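Local atomic coordinates of trichothecene 15-O-acetyltransferase TRI3 (Fusarium sporotrichioides, PDB entry 3FOT), a protein that acetylates the 15-hydroxyl group of trichothecenes as a coenzyme A-dependent acyltransferase of the BAHD superfamily, a step in making the mycotoxin T-2 toxin. Residues Tyr51-Ala56 against Ile465-Asn470; Thr253-Ala258 against Leu411-Phe416. One frame throughout, in Å; residues are numbered along the deposited sequence. Where two conformers were deposited one is given.

Contact 1. Residues Tyr51-Ala56 against Ile465-Asn470; sequences YDLYIA and IDFVVN
The carbonyl oxygen of A56 is gripped twice: D466 N donates to it at 2.8 Å, in the carbonyl plane, and a water that also donates to D466 OD2 reaches the same oxygen. In this antiparallel pairing A56 with D466 and Y54 with V468 are hydrogen-bonded pairs, L53 with V469 and I55 with F467 non-hydrogen-bonded ones. The bond from Y54 N to V468 O is almost straight at 177°, and N470 N continues the pattern to D52 O at 2.9 Å.

On one face, the F467 ring, carried anti to its backbone N (chi1 178°), meets its cross-strand partner I55, F467 CD1 lying 3.4 Å from I55 CG1, and diagonally L53. The L53 and V469 side chains lie side by side, CD2 of L53 meeting CG2 of V469. On the other face V468 CG2, in one of two conformers, lies against Y54 CB. N470 ND2 sits at the edge of the Y54 ring, in its plane; it donates to A49 O and E142 OE2, which also hydrogen-bonds Y54 OH, and W138 NE1 donates to N470 OD1, so the amide's rotation is fixed.

Y51 O hydrogen-bonds H186 ND1, where an HxxxD sequence begins, as in BAHD acyltransferases. Both are inner strands of a six-stranded mixed sheet, between 177-184 and the edge strand 449-452; helix 191-205 covers L53 and I55, and helix 134-147 packs against Y54, A56 and V468.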
loop_
_atom_site.group_PDB
_atom_site.type_symbol
_atom_site.label_atom_id
_atom_site.label_comp_id
_atom_site.label_asym_id
_atom_site.label_seq_id
_atom_site.Cartn_x
_atom_site.Cartn_y
_atom_site.Cartn_z
ATOM N N TYR A 51 -5.021 -9.667 1.844
ATOM C CA TYR A 51 -4.553 -8.259 1.787
ATOM C C TYR A 51 -3.123 -8.079 1.237
ATOM O O TYR A 51 -2.500 -7.050 1.498
ATOM C CB TYR A 51 -4.578 -7.596 3.176
ATOM C CG TYR A 51 -5.942 -7.435 3.811
ATOM C CD1 TYR A 51 -6.670 -6.266 3.638
ATOM C CD2 TYR A 51 -6.485 -8.442 4.603
ATOM C CE1 TYR A 51 -7.922 -6.098 4.243
ATOM C CE2 TYR A 51 -7.723 -8.291 5.214
ATOM C CZ TYR A 51 -8.440 -7.118 5.023
ATOM O OH TYR A 51 -9.689 -6.950 5.602
ATOM N N ASP A 52 -2.614 -9.060 0.498
ATOM C CA ASP A 52 -1.211 -9.044 0.055
ATOM C C ASP A 52 -0.941 -7.795 -0.799
ATOM O O ASP A 52 -1.817 -7.350 -1.561
ATOM C CB ASP A 52 -0.877 -10.298 -0.766
ATOM C CG ASP A 52 -0.477 -11.502 0.091
ATOM O OD1 ASP A 52 -0.797 -11.556 1.307
ATOM O OD2 ASP A 52 0.172 -12.426 -0.459
ATOM N N LEU A 53 0.268 -7.260 -0.662
ATOM C CA LEU A 53 0.728 -6.094 -1.424
ATOM C C LEU A 53 1.516 -6.562 -2.623
ATOM O O LEU A 53 2.325 -7.485 -2.507
ATOM C CB LEU A 53 1.688 -5.249 -0.571
ATOM C CG LEU A 53 1.272 -4.797 0.819
ATOM C CD1 LEU A 53 2.477 -4.223 1.547
ATOM C CD2 LEU A 53 0.195 -3.773 0.627
ATOM N N TYR A 54 1.279 -5.948 -3.778
ATOM C CA TYR A 54 2.151 -6.167 -4.928
ATOM C C TYR A 54 2.535 -4.812 -5.493
ATOM O O TYR A 54 1.692 -3.906 -5.587
ATOM C CB TYR A 54 1.438 -6.924 -6.031
ATOM C CG TYR A 54 1.064 -8.349 -5.730
ATOM C CD1 TYR A 54 1.835 -9.394 -6.239
ATOM C CD2 TYR A 54 -0.077 -8.657 -4.981
ATOM C CE1 TYR A 54 1.489 -10.714 -6.026
ATOM C CE2 TYR A 54 -0.439 -9.995 -4.754
ATOM C CZ TYR A 54 0.358 -11.010 -5.281
ATOM O OH TYR A 54 0.062 -12.337 -5.135
ATOM N N ILE A 55 3.798 -4.687 -5.872
ATOM C CA ILE A 55 4.279 -3.484 -6.579
ATOM C C ILE A 55 4.852 -3.944 -7.927
ATOM O O ILE A 55 5.766 -4.759 -7.968
ATOM C CB ILE A 55 5.323 -2.702 -5.741
ATOM C CG1 ILE A 55 4.695 -2.252 -4.404
ATOM C CG2 ILE A 55 5.839 -1.429 -6.516
ATOM C CD1 ILE A 55 5.750 -1.896 -3.307
ATOM N N ALA A 56 4.278 -3.447 -9.027
ATOM C CA ALA A 56 4.722 -3.832 -10.359
ATOM C C ALA A 56 5.540 -2.685 -10.909
ATOM O O ALA A 56 5.030 -1.545 -11.028
ATOM C CB ALA A 56 3.503 -4.144 -11.274
ATOM N N ILE A 465 5.195 2.487 -12.254
ATOM C CA ILE A 465 5.004 1.860 -10.962
ATOM C C ILE A 465 3.512 1.688 -10.763
ATOM O O ILE A 465 2.750 2.651 -10.865
ATOM C CB ILE A 465 5.614 2.684 -9.792
ATOM C CG1 ILE A 465 7.117 2.942 -10.013
ATOM C CG2 ILE A 465 5.331 2.002 -8.429
ATOM C CD1 ILE A 465 7.768 3.857 -8.955
ATOM N N ASP A 466 3.090 0.449 -10.534
ATOM C CA ASP A 466 1.690 0.193 -10.168
ATOM C C ASP A 466 1.620 -0.532 -8.835
ATOM O O ASP A 466 2.242 -1.555 -8.656
ATOM C CB ASP A 466 0.989 -0.600 -11.265
ATOM C CG ASP A 466 0.866 0.194 -12.532
ATOM O OD1 ASP A 466 0.120 1.208 -12.496
ATOM O OD2 ASP A 466 1.525 -0.179 -13.533
ATOM N N PHE A 467 0.835 0.001 -7.913
ATOM C CA PHE A 467 0.772 -0.514 -6.561
ATOM C C PHE A 467 -0.613 -1.125 -6.378
ATOM O O PHE A 467 -1.635 -0.440 -6.511
ATOM C CB PHE A 467 1.025 0.615 -5.567
ATOM C CG PHE A 467 0.930 0.202 -4.138
ATOM C CD1 PHE A 467 2.038 -0.277 -3.461
ATOM C CD2 PHE A 467 -0.277 0.288 -3.457
ATOM C CE1 PHE A 467 1.948 -0.664 -2.142
ATOM C CE2 PHE A 467 -0.356 -0.102 -2.127
ATOM C CZ PHE A 467 0.746 -0.572 -1.481
ATOM N N VAL A 468 -0.637 -2.429 -6.136
ATOM C CA VAL A 468 -1.895 -3.143 -5.939
ATOM C C VAL A 468 -1.951 -3.810 -4.555
ATOM O O VAL A 468 -0.940 -4.292 -4.034
ATOM C CB VAL A 468 -2.200 -4.147 -7.105
ATOM C CG1 VAL A 468 -2.121 -3.445 -8.478
ATOM C CG2 VAL A 468 -1.260 -5.308 -7.079
ATOM N N VAL A 469 -3.138 -3.796 -3.949
ATOM C CA VAL A 469 -3.383 -4.521 -2.698
ATOM C C VAL A 469 -4.552 -5.431 -2.989
ATOM O O VAL A 469 -5.576 -4.942 -3.500
ATOM C CB VAL A 469 -3.759 -3.593 -1.543
ATOM C CG1 VAL A 469 -3.997 -4.403 -0.282
ATOM C CG2 VAL A 469 -2.644 -2.578 -1.320
ATOM N N ASN A 470 -4.412 -6.730 -2.712
ATOM C CA ASN A 470 -5.474 -7.684 -3.024
ATOM C C ASN A 470 -6.767 -7.235 -2.351
ATOM O O ASN A 470 -6.732 -6.695 -1.253
ATOM C CB ASN A 470 -5.136 -9.084 -2.523
ATOM C CG ASN A 470 -4.164 -9.830 -3.441
ATOM O OD1 ASN A 470 -3.919 -9.430 -4.584
ATOM N ND2 ASN A 470 -3.623 -10.925 -2.939
HETATM O O HOH W 1 4.287 -0.987 -13.729
#

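Contact 2. Residues Thr253-Ala258 against Leu411-Phe416; sequences TEYTSA and LRVHNF
Y255 and T256 carry the packing onto V413 and F416, where helices 246-264 and 406-423 run side by side in a roughly parallel helix pair; the axes of the two short segments are 9.9 Å apart and cross at -32°. T253, a turn earlier, faces away from the partner helix. With CG turned away from its own amide nitrogen, beside the carbonyl carbon (chi1 178°), Y255 carries its ring in between the helices. The ring meets V413 obliquely, Y255 CD2 lying 3.5 Å from V413 CG2, and its hydroxyl hydrogen-bonds E417, one turn beyond V413. A water connects the same hydroxyl to H414, which binds 15-deacetylcalonectrin: it lies in the plane of the imidazole at its edge, 2.8 Å from H414 NE2 and 3.0 Å from Y255 OH. A360 and V362 of strand 358-365 and W400 of helix 379-401 also touch Y255. Between the two segments the direct packing is apolar; earlier along helix 246-264, D249 adds a salt bridge to R412. T256 turns its OG1 back to T253 O in a weak bond and meets the partner with its methyl, T256 CG2 lying 3.7 Å from F416 CD2 and 3.9 Å from V413 CG1.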
loop_
_atom_site.group_PDB
_atom_site.type_symbol
_atom_site.label_atom_id
_atom_site.label_comp_id
_atom_site.label_asym_id
_atom_site.label_seq_id
_atom_site.Cartn_x
_atom_site.Cartn_y
_atom_site.Cartn_z
ATOM N N THR A 253 -14.892 6.086 19.914
ATOM C CA THR A 253 -16.275 5.634 19.760
ATOM C C THR A 253 -16.946 6.268 18.527
ATOM O O THR A 253 -17.760 5.625 17.845
ATOM C CB THR A 253 -17.080 5.949 21.044
ATOM O OG1 THR A 253 -16.587 5.130 22.104
ATOM C CG2 THR A 253 -18.559 5.673 20.853
ATOM N N GLU A 254 -16.606 7.523 18.236
ATOM C CA GLU A 254 -17.120 8.173 17.046
ATOM C C GLU A 254 -16.650 7.419 15.805
ATOM O O GLU A 254 -17.433 7.183 14.877
ATOM C CB GLU A 254 -16.646 9.620 16.957
ATOM C CG GLU A 254 -17.317 10.368 15.819
ATOM C CD GLU A 254 -16.758 11.759 15.605
ATOM O OE1 GLU A 254 -16.090 12.282 16.512
ATOM O OE2 GLU A 254 -17.006 12.329 14.520
ATOM N N TYR A 255 -15.376 7.029 15.798
ATOM C CA TYR A 255 -14.871 6.230 14.684
ATOM C C TYR A 255 -15.526 4.842 14.595
ATOM O O TYR A 255 -15.992 4.442 13.521
ATOM C CB TYR A 255 -13.336 6.141 14.657
ATOM C CG TYR A 255 -12.879 5.263 13.505
ATOM C CD1 TYR A 255 -12.559 5.810 12.246
ATOM C CD2 TYR A 255 -12.835 3.877 13.640
ATOM C CE1 TYR A 255 -12.167 4.968 11.166
ATOM C CE2 TYR A 255 -12.464 3.051 12.575
ATOM C CZ TYR A 255 -12.140 3.602 11.348
ATOM O OH TYR A 255 -11.773 2.723 10.330
ATOM N N THR A 256 -15.565 4.085 15.695
ATOM C CA THR A 256 -16.134 2.728 15.626
ATOM C C THR A 256 -17.626 2.742 15.268
ATOM O O THR A 256 -18.105 1.859 14.551
ATOM C CB THR A 256 -15.879 1.900 16.903
ATOM O OG1 THR A 256 -16.542 2.521 18.018
ATOM C CG2 THR A 256 -14.371 1.824 17.184
ATOM N N SER A 257 -18.353 3.761 15.738
ATOM C CA SER A 257 -19.743 3.942 15.342
ATOM C C SER A 257 -19.885 4.190 13.841
ATOM O O SER A 257 -20.732 3.566 13.190
ATOM C CB SER A 257 -20.402 5.060 16.149
ATOM O OG SER A 257 -20.582 4.622 17.486
ATOM N N ALA A 258 -19.040 5.071 13.293
ATOM C CA ALA A 258 -18.992 5.316 11.840
ATOM C C ALA A 258 -18.609 4.067 11.040
ATOM O O ALA A 258 -19.168 3.803 9.960
ATOM C CB ALA A 258 -18.043 6.435 11.510
ATOM N N LEU A 411 -4.586 2.804 16.326
ATOM C CA LEU A 411 -4.187 1.509 16.857
ATOM C C LEU A 411 -5.355 0.870 17.600
ATOM O O LEU A 411 -5.656 -0.303 17.427
ATOM C CB LEU A 411 -2.966 1.656 17.774
ATOM C CG LEU A 411 -1.698 2.207 17.113
ATOM C CD1 LEU A 411 -0.610 2.369 18.173
ATOM C CD2 LEU A 411 -1.217 1.325 15.953
ATOM N N ARG A 412 -6.030 1.670 18.415
ATOM C CA ARG A 412 -7.129 1.166 19.224
ATOM C C ARG A 412 -8.346 0.775 18.400
ATOM O O ARG A 412 -8.939 -0.298 18.602
ATOM C CB ARG A 412 -7.497 2.241 20.283
ATOM C CG ARG A 412 -8.412 1.729 21.338
ATOM C CD ARG A 412 -8.617 2.797 22.391
ATOM N NE ARG A 412 -9.545 2.360 23.425
ATOM C CZ ARG A 412 -10.282 3.195 24.164
ATOM N NH1 ARG A 412 -10.205 4.506 23.982
ATOM N NH2 ARG A 412 -11.105 2.715 25.081
ATOM N N VAL A 413 -8.745 1.639 17.474
ATOM C CA VAL A 413 -9.918 1.352 16.666
ATOM C C VAL A 413 -9.665 0.265 15.635
ATOM O O VAL A 413 -10.586 -0.488 15.300
ATOM C CB VAL A 413 -10.551 2.598 15.989
ATOM C CG1 VAL A 413 -10.913 3.658 17.065
ATOM C CG2 VAL A 413 -9.652 3.195 14.911
ATOM N N HIS A 414 -8.437 0.188 15.128
ATOM C CA HIS A 414 -8.133 -0.908 14.194
ATOM C C HIS A 414 -8.039 -2.261 14.921
ATOM O O HIS A 414 -8.376 -3.305 14.351
ATOM C CB HIS A 414 -6.865 -0.622 13.378
ATOM C CG HIS A 414 -7.028 0.438 12.334
ATOM N ND1 HIS A 414 -5.975 1.215 11.898
ATOM C CD2 HIS A 414 -8.112 0.845 11.629
ATOM C CE1 HIS A 414 -6.401 2.050 10.967
ATOM N NE2 HIS A 414 -7.692 1.844 10.782
ATOM N N ASN A 415 -7.593 -2.262 16.175
ATOM C CA ASN A 415 -7.737 -3.490 16.976
ATOM C C ASN A 415 -9.213 -3.942 17.006
ATOM O O ASN A 415 -9.545 -5.124 16.809
ATOM C CB ASN A 415 -7.248 -3.283 18.400
ATOM C CG ASN A 415 -5.737 -3.320 18.531
ATOM O OD1 ASN A 415 -5.014 -3.777 17.646
ATOM N ND2 ASN A 415 -5.251 -2.848 19.678
ATOM N N PHE A 416 -10.098 -2.983 17.237
ATOM C CA PHE A 416 -11.528 -3.274 17.245
ATOM C C PHE A 416 -12.005 -3.788 15.876
ATOM O O PHE A 416 -12.752 -4.766 15.780
ATOM C CB PHE A 416 -12.328 -2.050 17.687
ATOM C CG PHE A 416 -13.807 -2.213 17.492
ATOM C CD1 PHE A 416 -14.571 -2.882 18.449
ATOM C CD2 PHE A 416 -14.427 -1.762 16.319
ATOM C CE1 PHE A 416 -15.958 -3.068 18.248
ATOM C CE2 PHE A 416 -15.794 -1.948 16.112
ATOM C CZ PHE A 416 -16.561 -2.593 17.091
HETATM O O HOH W 2 -9.217 3.231 8.888
#

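In the fold
Contact 1 pairs two strands near the middle of the molecule, whereas contact 2 joins two helices about 21 Å from the chain centre. The two do not touch: their centres lie 26 Å apart and their nearest atoms about 10 Å. Segments 253-258 and 411-416 both fall within the 408 residues separating the strands of contact 1. Y51, at the start of contact 1, brings its side chain to about 10 Å from that of H414, the residue of contact 2 that binds 15-deacetylcalonectrin, consistent with this end of the paired strands lying near the substrate site. A glycerol, probably from the crystallisation liquor, lies about 4 Å from the V469 side chain.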